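Local coordinates for protein hypoxanthine-guanine-xanthine phosphoribosyltransferase (Tritrichomonas foetus, PDB 1HGX) that makes GMP, IMP and XMP by transferring a phosphoribosyl group from 5-phospho-alpha-D-ribose 1-diphosphate to guanine, hypoxanthine and xanthine, salvaging host purines for the parasite, at residues E11-Y15 and F150-R155; F51-D55 and G159-D163; P40-L46 and L64-I70. All coordinates share one frame; numbering follows the deposited sequence.

Contact 1: residues E11-Y15 and F150-R155; sequences ERVLY and FVVENR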
loop_
_atom_site.group_PDB
_atom_site.type_symbol
_atom_site.label_atom_id
_atom_site.label_comp_id
_atom_site.label_asym_id
_atom_site.label_seq_id
_atom_site.Cartn_x
_atom_site.Cartn_y
_atom_site.Cartn_z
ATOM N N GLU A 11 7.773 -16.150 18.786
ATOM C CA GLU A 11 7.596 -16.979 19.963
ATOM C C GLU A 11 6.529 -17.988 19.556
ATOM O O GLU A 11 6.565 -19.151 19.961
ATOM C CB GLU A 11 7.114 -16.144 21.146
ATOM C CG GLU A 11 6.749 -16.981 22.358
ATOM C CD GLU A 11 6.238 -16.150 23.500
ATOM O OE1 GLU A 11 7.031 -15.355 24.038
ATOM O OE2 GLU A 11 5.049 -16.292 23.860
ATOM N N ARG A 12 5.567 -17.513 18.766
ATOM C CA ARG A 12 4.486 -18.337 18.246
ATOM C C ARG A 12 3.619 -17.577 17.260
ATOM O O ARG A 12 3.581 -16.345 17.257
ATOM C CB ARG A 12 3.619 -18.928 19.356
ATOM C CG ARG A 12 2.991 -17.945 20.295
ATOM C CD ARG A 12 2.450 -18.733 21.461
ATOM N NE ARG A 12 2.013 -17.909 22.577
ATOM C CZ ARG A 12 0.806 -17.359 22.672
ATOM N NH1 ARG A 12 -0.095 -17.527 21.708
ATOM N NH2 ARG A 12 0.473 -16.705 23.772
ATOM N N VAL A 13 2.964 -18.332 16.391
ATOM C CA VAL A 13 2.095 -17.777 15.372
ATOM C C VAL A 13 0.693 -17.748 15.934
ATOM O O VAL A 13 0.274 -18.704 16.594
ATOM C CB VAL A 13 2.087 -18.668 14.121
ATOM C CG1 VAL A 13 1.093 -18.146 13.102
ATOM C CG2 VAL A 13 3.487 -18.751 13.525
ATOM N N LEU A 14 -0.003 -16.637 15.730
ATOM C CA LEU A 14 -1.372 -16.502 16.191
ATOM C C LEU A 14 -2.321 -16.835 15.045
ATOM O O LEU A 14 -3.340 -17.486 15.244
ATOM C CB LEU A 14 -1.637 -15.084 16.701
ATOM C CG LEU A 14 -0.855 -14.617 17.935
ATOM C CD1 LEU A 14 -1.313 -13.218 18.320
ATOM C CD2 LEU A 14 -1.064 -15.579 19.107
ATOM N N TYR A 15 -1.981 -16.378 13.841
ATOM C CA TYR A 15 -2.808 -16.621 12.654
ATOM C C TYR A 15 -1.904 -16.812 11.464
ATOM O O TYR A 15 -0.935 -16.080 11.301
ATOM C CB TYR A 15 -3.749 -15.436 12.381
ATOM C CG TYR A 15 -4.684 -15.145 13.524
ATOM C CD1 TYR A 15 -5.775 -15.969 13.783
ATOM C CD2 TYR A 15 -4.427 -14.102 14.400
ATOM C CE1 TYR A 15 -6.576 -15.765 14.894
ATOM C CE2 TYR A 15 -5.223 -13.892 15.511
ATOM C CZ TYR A 15 -6.290 -14.727 15.754
ATOM O OH TYR A 15 -7.059 -14.523 16.875
ATOM N N PHE A 150 -9.218 -9.534 13.913
ATOM C CA PHE A 150 -8.940 -10.443 15.024
ATOM C C PHE A 150 -8.681 -9.711 16.343
ATOM O O PHE A 150 -8.162 -8.587 16.362
ATOM C CB PHE A 150 -7.654 -11.244 14.755
ATOM C CG PHE A 150 -7.570 -11.871 13.390
ATOM C CD1 PHE A 150 -8.159 -13.105 13.136
ATOM C CD2 PHE A 150 -6.859 -11.247 12.375
ATOM C CE1 PHE A 150 -8.031 -13.711 11.885
ATOM C CE2 PHE A 150 -6.729 -11.841 11.130
ATOM C CZ PHE A 150 -7.316 -13.076 10.885
ATOM N N VAL A 151 -8.999 -10.373 17.446
ATOM C CA VAL A 151 -8.713 -9.822 18.758
ATOM C C VAL A 151 -7.428 -10.535 19.139
ATOM O O VAL A 151 -7.347 -11.761 19.114
ATOM C CB VAL A 151 -9.826 -10.091 19.757
ATOM C CG1 VAL A 151 -9.357 -9.744 21.176
ATOM C CG2 VAL A 151 -11.041 -9.246 19.382
ATOM N N VAL A 152 -6.412 -9.748 19.440
ATOM C CA VAL A 152 -5.090 -10.254 19.746
ATOM C C VAL A 152 -4.740 -10.098 21.233
ATOM O O VAL A 152 -5.284 -9.237 21.915
ATOM C CB VAL A 152 -4.093 -9.521 18.807
ATOM C CG1 VAL A 152 -3.233 -8.530 19.554
ATOM C CG2 VAL A 152 -3.302 -10.509 17.993
ATOM N N GLU A 153 -3.863 -10.952 21.749
ATOM C CA GLU A 153 -3.495 -10.853 23.156
ATOM C C GLU A 153 -2.510 -9.726 23.386
ATOM O O GLU A 153 -1.869 -9.246 22.448
ATOM C CB GLU A 153 -2.923 -12.169 23.672
ATOM C CG GLU A 153 -1.762 -12.688 22.856
ATOM C CD GLU A 153 -1.394 -14.081 23.239
ATOM O OE1 GLU A 153 -2.185 -15.007 22.944
ATOM O OE2 GLU A 153 -0.326 -14.263 23.835
ATOM N N ASN A 154 -2.378 -9.329 24.646
ATOM C CA ASN A 154 -1.503 -8.237 25.034
ATOM C C ASN A 154 -0.009 -8.543 24.946
ATOM O O ASN A 154 0.678 -8.628 25.973
ATOM C CB ASN A 154 -1.872 -7.772 26.446
ATOM C CG ASN A 154 -1.271 -6.424 26.798
ATOM O OD1 ASN A 154 -0.638 -5.767 25.972
ATOM N ND2 ASN A 154 -1.472 -6.004 28.033
ATOM N N ARG A 155 0.488 -8.699 23.722
ATOM C CA ARG A 155 1.906 -8.972 23.477
ATOM C C ARG A 155 2.308 -8.125 22.268
ATOM O O ARG A 155 1.446 -7.527 21.618
ATOM C CB ARG A 155 2.144 -10.457 23.159
ATOM C CG ARG A 155 1.736 -11.458 24.251
ATOM C CD ARG A 155 2.622 -11.382 25.482
ATOM N NE ARG A 155 4.031 -11.572 25.145
ATOM C CZ ARG A 155 4.620 -12.751 24.958
ATOM N NH1 ARG A 155 3.930 -13.877 25.075
ATOM N NH2 ARG A 155 5.895 -12.795 24.602
#
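L14 and V152 lie where the two backbones come nearest, with CA atoms 8.1 Å apart; the segments run nearly antiparallel, end-to-end directions 172° apart. At E11 and R155 the CA separation has grown to 10.4 Å. No backbone hydrogen bond spans this gap, so side chains do all the bridging. Y15 and F150 slide past each other from opposite directions and stack face to face, ring centroids 4.0 Å apart and planes inclined by 21°. F150 CD1 sits over the middle of the tyrosine ring, whereas Y15 lies displaced toward the rim of the phenylalanine. Next along the chain, the side chains of L14 and V152 cross at about a right angle, with L14 CD1 only 3.4 Å from V152 CG2, tight for two methyl groups. Segment 11-15 belongs to the small antiparallel sheet that forms part of the hood of a type I phosphoribosyltransferase, hydrogen-bonded through its backbone to I174 and I176, with L14 and Y15 making a classic beta bulge against I174. Segment 150-155 leaves the large core sheet, so the contact joins hood to core. A salt-bridge network of E11, R12, E153 and R155 closes the far end. R155, its chain bent at chi2 and chi3, presents the end of its guanidinium to E11: NH2 reaches OE1 at 2.9 Å in the guanidinium plane, almost straight, and NH1 reaches OE2 at 2.9 Å, one nitrogen to each oxygen. The carboxylate is turned 44° from that plane, and OE1 is met from above it. NH2 also forms a salt bridge with E179. It is the backbone end of R155, not its guanidinium, that reaches the bound GMP. An extended R12 and E153 approach from opposite directions, E153 OE2 lying oblique to the guanidinium in a salt bridge of 2.6 Å to R12 NH2, while R12 NH1 to E153 OE1 is a weak bond of 3.5 Å.

Contact 2: residues F51-D55 and G159-D163; sequences FFYTD and GYGFD. With 5GP (guanosine-5'-monophosphate), chain C.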
loop_
_atom_site.group_PDB
_atom_site.type_symbol
_atom_site.label_atom_id
_atom_site.label_comp_id
_atom_site.label_asym_id
_atom_site.label_seq_id
_atom_site.Cartn_x
_atom_site.Cartn_y
_atom_site.Cartn_z
ATOM N N PHE A 51 -0.552 -3.696 4.063
ATOM C CA PHE A 51 -0.710 -5.060 3.567
ATOM C C PHE A 51 -2.178 -5.424 3.621
ATOM O O PHE A 51 -2.753 -5.849 2.631
ATOM C CB PHE A 51 0.106 -6.044 4.406
ATOM C CG PHE A 51 1.586 -5.964 4.163
ATOM C CD1 PHE A 51 2.273 -4.771 4.335
ATOM C CD2 PHE A 51 2.292 -7.083 3.752
ATOM C CE1 PHE A 51 3.649 -4.687 4.099
ATOM C CE2 PHE A 51 3.671 -7.009 3.514
ATOM C CZ PHE A 51 4.346 -5.804 3.689
ATOM N N PHE A 52 -2.768 -5.234 4.795
ATOM C CA PHE A 52 -4.177 -5.494 5.057
ATOM C C PHE A 52 -5.040 -4.697 4.082
ATOM O O PHE A 52 -5.992 -5.231 3.505
ATOM C CB PHE A 52 -4.482 -5.061 6.494
ATOM C CG PHE A 52 -5.934 -5.117 6.873
ATOM C CD1 PHE A 52 -6.714 -6.231 6.571
ATOM C CD2 PHE A 52 -6.509 -4.070 7.596
ATOM C CE1 PHE A 52 -8.043 -6.316 7.001
ATOM C CE2 PHE A 52 -7.843 -4.140 8.036
ATOM C CZ PHE A 52 -8.611 -5.263 7.736
ATOM N N TYR A 53 -4.680 -3.430 3.893
ATOM C CA TYR A 53 -5.401 -2.503 3.014
ATOM C C TYR A 53 -5.435 -2.968 1.560
ATOM O O TYR A 53 -6.514 -3.063 0.958
ATOM C CB TYR A 53 -4.770 -1.111 3.097
ATOM C CG TYR A 53 -5.462 -0.029 2.284
ATOM C CD1 TYR A 53 -6.615 0.596 2.758
ATOM C CD2 TYR A 53 -4.916 0.425 1.078
ATOM C CE1 TYR A 53 -7.207 1.656 2.058
ATOM C CE2 TYR A 53 -5.502 1.485 0.372
ATOM C CZ TYR A 53 -6.642 2.094 0.870
ATOM O OH TYR A 53 -7.211 3.151 0.184
ATOM N N THR A 54 -4.272 -3.248 0.984
ATOM C CA THR A 54 -4.240 -3.695 -0.401
ATOM C C THR A 54 -4.940 -5.043 -0.585
ATOM O O THR A 54 -5.582 -5.270 -1.611
ATOM C CB THR A 54 -2.810 -3.762 -0.944
ATOM O OG1 THR A 54 -2.050 -4.679 -0.156
ATOM C CG2 THR A 54 -2.159 -2.381 -0.893
ATOM N N ASP A 55 -4.827 -5.934 0.399
ATOM C CA ASP A 55 -5.488 -7.239 0.295
ATOM C C ASP A 55 -7.002 -7.090 0.285
ATOM O O ASP A 55 -7.696 -7.805 -0.447
ATOM C CB ASP A 55 -5.044 -8.184 1.412
ATOM C CG ASP A 55 -3.739 -8.904 1.082
ATOM O OD1 ASP A 55 -3.293 -8.852 -0.085
ATOM O OD2 ASP A 55 -3.151 -9.528 1.988
ATOM N N GLY A 159 4.645 -9.245 12.086
ATOM C CA GLY A 159 4.235 -9.918 10.858
ATOM C C GLY A 159 3.089 -9.301 10.072
ATOM O O GLY A 159 2.304 -8.503 10.598
ATOM N N TYR A 160 3.023 -9.639 8.789
ATOM C CA TYR A 160 1.974 -9.152 7.894
ATOM C C TYR A 160 1.777 -7.639 8.016
ATOM O O TYR A 160 0.673 -7.155 8.279
ATOM C CB TYR A 160 0.662 -9.898 8.189
ATOM C CG TYR A 160 -0.429 -9.641 7.177
ATOM C CD1 TYR A 160 -0.265 -10.003 5.839
ATOM C CD2 TYR A 160 -1.623 -9.017 7.553
ATOM C CE1 TYR A 160 -1.271 -9.747 4.898
ATOM C CE2 TYR A 160 -2.622 -8.762 6.628
ATOM C CZ TYR A 160 -2.439 -9.127 5.307
ATOM O OH TYR A 160 -3.446 -8.882 4.411
ATOM N N GLY A 161 2.858 -6.896 7.825
ATOM C CA GLY A 161 2.783 -5.456 7.942
ATOM C C GLY A 161 3.297 -4.929 9.273
ATOM O O GLY A 161 3.791 -3.801 9.326
ATOM N N PHE A 162 3.145 -5.705 10.350
ATOM C CA PHE A 162 3.620 -5.290 11.680
ATOM C C PHE A 162 5.128 -5.485 11.751
ATOM O O PHE A 162 5.619 -6.594 11.531
ATOM C CB PHE A 162 2.980 -6.130 12.788
ATOM C CG PHE A 162 1.505 -5.926 12.938
ATOM C CD1 PHE A 162 1.000 -4.719 13.402
ATOM C CD2 PHE A 162 0.615 -6.946 12.631
ATOM C CE1 PHE A 162 -0.370 -4.533 13.559
ATOM C CE2 PHE A 162 -0.761 -6.766 12.787
ATOM C CZ PHE A 162 -1.254 -5.557 13.251
ATOM N N ASP A 163 5.857 -4.419 12.069
ATOM C CA ASP A 163 7.314 -4.484 12.157
ATOM C C ASP A 163 7.829 -4.197 13.556
ATOM O O ASP A 163 7.097 -3.722 14.427
ATOM C CB ASP A 163 7.954 -3.448 11.218
ATOM C CG ASP A 163 7.949 -2.037 11.810
ATOM O OD1 ASP A 163 6.890 -1.376 11.779
ATOM O OD2 ASP A 163 8.999 -1.594 12.328
HETATM P P 5GP C . -2.623 3.126 20.568
HETATM O O1P 5GP C . -3.895 2.431 20.269
HETATM O O2P 5GP C . -2.678 4.559 20.274
HETATM O O3P 5GP C . -2.138 2.788 21.919
HETATM O "O5'" 5GP C . -1.548 2.419 19.689
HETATM C "C5'" 5GP C . -1.742 1.949 18.361
HETATM C "C4'" 5GP C . -0.531 2.276 17.585
HETATM O "O4'" 5GP C . 0.640 1.572 18.031
HETATM C "C3'" 5GP C . -0.702 1.941 16.136
HETATM O "O3'" 5GP C . 0.175 2.825 15.446
HETATM C "C2'" 5GP C . -0.131 0.576 16.116
HETATM O "O2'" 5GP C . 0.309 0.255 14.806
HETATM C "C1'" 5GP C . 1.044 0.578 17.095
HETATM N N9 5GP C . 1.126 -0.754 17.810
HETATM C C8 5GP C . 0.350 -1.155 18.887
HETATM N N7 5GP C . 0.575 -2.382 19.285
HETATM C C5 5GP C . 1.554 -2.868 18.415
HETATM C C6 5GP C . 2.091 -4.190 18.302
HETATM O O6 5GP C . 1.916 -5.138 19.067
HETATM N N1 5GP C . 2.894 -4.349 17.181
HETATM C C2 5GP C . 3.173 -3.340 16.263
HETATM N N2 5GP C . 4.059 -3.623 15.306
HETATM N N3 5GP C . 2.698 -2.076 16.380
HETATM C C4 5GP C . 1.864 -1.907 17.464
HETATM O O HOH W 1 -1.112 -4.916 7.139
#
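Y160 reaches from its turn across to helix 50-57, CG anti to the backbone N (chi1 -170°), and has the largest share of the buried surface. Its hydroxyl gives its proton to D55 OD2, a short bond of 2.5 Å met on the anti side of the carboxylate. OD2 lies at the edge of the Y160 ring, near its plane, and the carboxylate is turned 26° from the ring. That oxygen also accepts from Q21, while D55 OD1 makes a salt bridge to K58 of the second subunit; three partners, Y160, Q21 and that lysine, thus share the two oxygens. Over one face of the tyrosine sits F51 CB, 4.1 Å from the ring centroid in a CH-pi contact, and F52 CB packs against CE2. The F51 ring is in turn met over one face by G161, whose CA is 4.0 Å from the ring centroid; with no side chain in between, the backbone can lie directly on the ring. A water joins the two backbones, accepting from F52 N at 2.9 Å in the first turn of the helix and donating to Y160 O at 3.1 Å. Residues G159 to F162 form a type I' beta turn, closed by mutual backbone bonds between its end residues. It leads into the wall of the purine pocket of this phosphoribosyltransferase, where F162 CB lies 3.7 Å from the guanine N2 of GMP and D163 O nearer still.

Contact 3: residues P40-L46 and L64-I70; sequences PVMICVL and LEPDYII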
loop_
_atom_site.group_PDB
_atom_site.type_symbol
_atom_site.label_atom_id
_atom_site.label_comp_id
_atom_site.label_asym_id
_atom_site.label_seq_id
_atom_site.Cartn_x
_atom_site.Cartn_y
_atom_site.Cartn_z
ATOM N N PRO A 40 -16.983 5.506 -1.411
ATOM C CA PRO A 40 -16.265 5.959 -0.222
ATOM C C PRO A 40 -14.801 6.283 -0.393
ATOM O O PRO A 40 -14.151 5.837 -1.336
ATOM C CB PRO A 40 -16.419 4.759 0.712
ATOM C CG PRO A 40 -16.206 3.613 -0.248
ATOM C CD PRO A 40 -17.104 4.033 -1.416
ATOM N N VAL A 41 -14.285 7.055 0.557
ATOM C CA VAL A 41 -12.873 7.385 0.605
ATOM C C VAL A 41 -12.344 6.360 1.624
ATOM O O VAL A 41 -12.763 6.343 2.783
ATOM C CB VAL A 41 -12.627 8.819 1.128
ATOM C CG1 VAL A 41 -11.130 9.098 1.208
ATOM C CG2 VAL A 41 -13.291 9.836 0.207
ATOM N N MET A 42 -11.487 5.461 1.167
ATOM C CA MET A 42 -10.918 4.425 2.027
ATOM C C MET A 42 -9.539 4.900 2.428
ATOM O O MET A 42 -8.624 4.921 1.610
ATOM C CB MET A 42 -10.768 3.125 1.247
ATOM C CG MET A 42 -11.986 2.735 0.473
ATOM S SD MET A 42 -13.057 1.797 1.494
ATOM C CE MET A 42 -12.270 0.321 1.387
ATOM N N ILE A 43 -9.384 5.241 3.693
ATOM C CA ILE A 43 -8.127 5.746 4.200
ATOM C C ILE A 43 -7.241 4.671 4.782
ATOM O O ILE A 43 -7.657 3.915 5.651
ATOM C CB ILE A 43 -8.372 6.808 5.281
ATOM C CG1 ILE A 43 -9.219 7.946 4.706
ATOM C CG2 ILE A 43 -7.046 7.311 5.845
ATOM C CD1 ILE A 43 -9.634 8.946 5.739
ATOM N N CYS A 44 -6.013 4.604 4.296
ATOM C CA CYS A 44 -5.064 3.644 4.817
ATOM C C CYS A 44 -4.087 4.405 5.721
ATOM O O CYS A 44 -3.499 5.420 5.308
ATOM C CB CYS A 44 -4.293 2.983 3.673
ATOM S SG CYS A 44 -2.916 1.950 4.203
ATOM N N VAL A 45 -3.956 3.960 6.966
ATOM C CA VAL A 45 -3.017 4.590 7.888
ATOM C C VAL A 45 -1.687 3.849 7.684
ATOM O O VAL A 45 -1.516 2.701 8.112
ATOM C CB VAL A 45 -3.498 4.489 9.357
ATOM C CG1 VAL A 45 -2.493 5.181 10.287
ATOM C CG2 VAL A 45 -4.915 5.108 9.507
ATOM N N LEU A 46 -0.775 4.498 6.966
ATOM C CA LEU A 46 0.530 3.919 6.642
ATOM C C LEU A 46 1.426 3.881 7.867
ATOM O O LEU A 46 1.272 4.716 8.755
ATOM C CB LEU A 46 1.197 4.737 5.547
ATOM C CG LEU A 46 0.461 4.759 4.211
ATOM C CD1 LEU A 46 0.971 5.911 3.375
ATOM C CD2 LEU A 46 0.641 3.434 3.503
ATOM N N LEU A 64 -14.315 3.221 -5.527
ATOM C CA LEU A 64 -13.907 3.737 -4.221
ATOM C C LEU A 64 -12.688 4.615 -4.454
ATOM O O LEU A 64 -11.995 4.458 -5.452
ATOM C CB LEU A 64 -13.574 2.579 -3.273
ATOM C CG LEU A 64 -12.491 1.577 -3.683
ATOM C CD1 LEU A 64 -11.107 2.023 -3.215
ATOM C CD2 LEU A 64 -12.846 0.229 -3.089
ATOM N N GLU A 65 -12.414 5.532 -3.540
ATOM C CA GLU A 65 -11.295 6.445 -3.695
ATOM C C GLU A 65 -10.273 6.240 -2.590
ATOM O O GLU A 65 -10.554 6.496 -1.427
ATOM C CB GLU A 65 -11.831 7.868 -3.659
ATOM C CG GLU A 65 -10.798 8.948 -3.873
ATOM C CD GLU A 65 -11.427 10.265 -4.278
ATOM O OE1 GLU A 65 -12.673 10.383 -4.231
ATOM O OE2 GLU A 65 -10.672 11.185 -4.657
ATOM N N PRO A 66 -9.087 5.734 -2.929
ATOM C CA PRO A 66 -8.092 5.524 -1.880
ATOM C C PRO A 66 -7.446 6.831 -1.434
ATOM O O PRO A 66 -7.356 7.787 -2.204
ATOM C CB PRO A 66 -7.040 4.633 -2.565
ATOM C CG PRO A 66 -7.766 4.005 -3.704
ATOM C CD PRO A 66 -8.627 5.156 -4.198
ATOM N N ASP A 67 -7.037 6.873 -0.172
ATOM C CA ASP A 67 -6.333 8.019 0.368
ATOM C C ASP A 67 -5.454 7.479 1.485
ATOM O O ASP A 67 -5.684 6.380 1.992
ATOM C CB ASP A 67 -7.279 9.106 0.862
ATOM C CG ASP A 67 -6.655 10.499 0.777
ATOM O OD1 ASP A 67 -5.408 10.634 0.762
ATOM O OD2 ASP A 67 -7.425 11.476 0.717
ATOM N N TYR A 68 -4.430 8.237 1.846
ATOM C CA TYR A 68 -3.470 7.787 2.842
ATOM C C TYR A 68 -3.138 8.841 3.853
ATOM O O TYR A 68 -3.137 10.028 3.542
ATOM C CB TYR A 68 -2.179 7.377 2.133
ATOM C CG TYR A 68 -2.419 6.343 1.068
ATOM C CD1 TYR A 68 -2.822 6.718 -0.211
ATOM C CD2 TYR A 68 -2.338 4.987 1.369
ATOM C CE1 TYR A 68 -3.153 5.765 -1.159
ATOM C CE2 TYR A 68 -2.665 4.024 0.430
ATOM C CZ TYR A 68 -3.077 4.420 -0.829
ATOM O OH TYR A 68 -3.458 3.470 -1.745
ATOM N N ILE A 69 -2.805 8.395 5.051
ATOM C CA ILE A 69 -2.439 9.312 6.107
ATOM C C ILE A 69 -1.266 8.738 6.911
ATOM O O ILE A 69 -1.128 7.521 7.066
ATOM C CB ILE A 69 -3.663 9.629 7.020
ATOM C CG1 ILE A 69 -3.393 10.883 7.855
ATOM C CG2 ILE A 69 -3.992 8.441 7.928
ATOM C CD1 ILE A 69 -4.624 11.432 8.548
ATOM N N ILE A 70 -0.360 9.624 7.305
ATOM C CA ILE A 70 0.791 9.254 8.107
ATOM C C ILE A 70 0.704 10.154 9.340
ATOM O O ILE A 70 0.761 11.385 9.229
ATOM C CB ILE A 70 2.114 9.515 7.354
ATOM C CG1 ILE A 70 2.141 8.714 6.049
ATOM C CG2 ILE A 70 3.298 9.119 8.228
ATOM C CD1 ILE A 70 3.294 9.047 5.149
#
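Strands 41-45 and 65-72, joined through helix 50-57, form a beta-alpha-beta crossover in the parallel core sheet of the phosphoribosyltransferase fold, and V41 to V45 pair in step with E65 to I69. The axes of strands 41-45 and 65-70 approach to 4.6 Å at 30°, the twist of the sheet. Six backbone hydrogen bonds zip them together, from E65 N to P40 O at 2.8 Å to L46 N to I69 O at 3.0 Å. E65, D67 and I69 each use both N and O toward 40-46. The nitrogen of P66 faces the other way, so the proline costs this ladder no bond. On the face of V45 and I69, the two side chains lie alongside each other, CG2 to CG2 at 3.8 Å, and I69 CG2 also meets I43 CG2. V41 CG1 rests beside D67 CB. The opposite face, that of M42, C44 and Y68, receives helix 50-57. There C44 CB touches Y68 CD2 at 3.6 Å, and SG, anti to the backbone N, lies at the edge of the ring, 5.3 Å from its centroid. L46 CD1 reaches Y68 CB at 3.7 Å and also touches I70 CG1. M42, bent along its chain, turns CG across L64 CD1 near the start of the strands. R96 pairs with E65, and T91 bonds OD2 of D67. The other oxygen, D67 OD1, accepts Y68 N at 2.8 Å on the anti side and also K90 N. Apart from these carboxylates, the side-chain chemistry is largely apolar: the regular backbone ladder sets the register, aliphatic contacts pack the face of V45 and I69, sulfur, ring and aliphatic groups the other, and the buried charge of D67 is probably eased by the several donors around it.

Contacts 2 and 3 are buried, whereas contact 1 lies at the surface on the other side of the chain's centre from contact 3. Both 1 and 3 reach the large core sheet, yet contact 3 is two of its strands paired by backbone, while contact 1 bridges from it to the hood through charges and a ring stack. Contact 2 lies between: its helix is the crossover of contact 3, and Y53 OH meets M42 O at 2.7 Å, a probable hydrogen bond. Its loop 159-163 follows soon after 150-155. R155 of contact 1 and F162 and D163 of contact 2 line the GMP pocket. Contacts 2 and 3 also touch the second subunit.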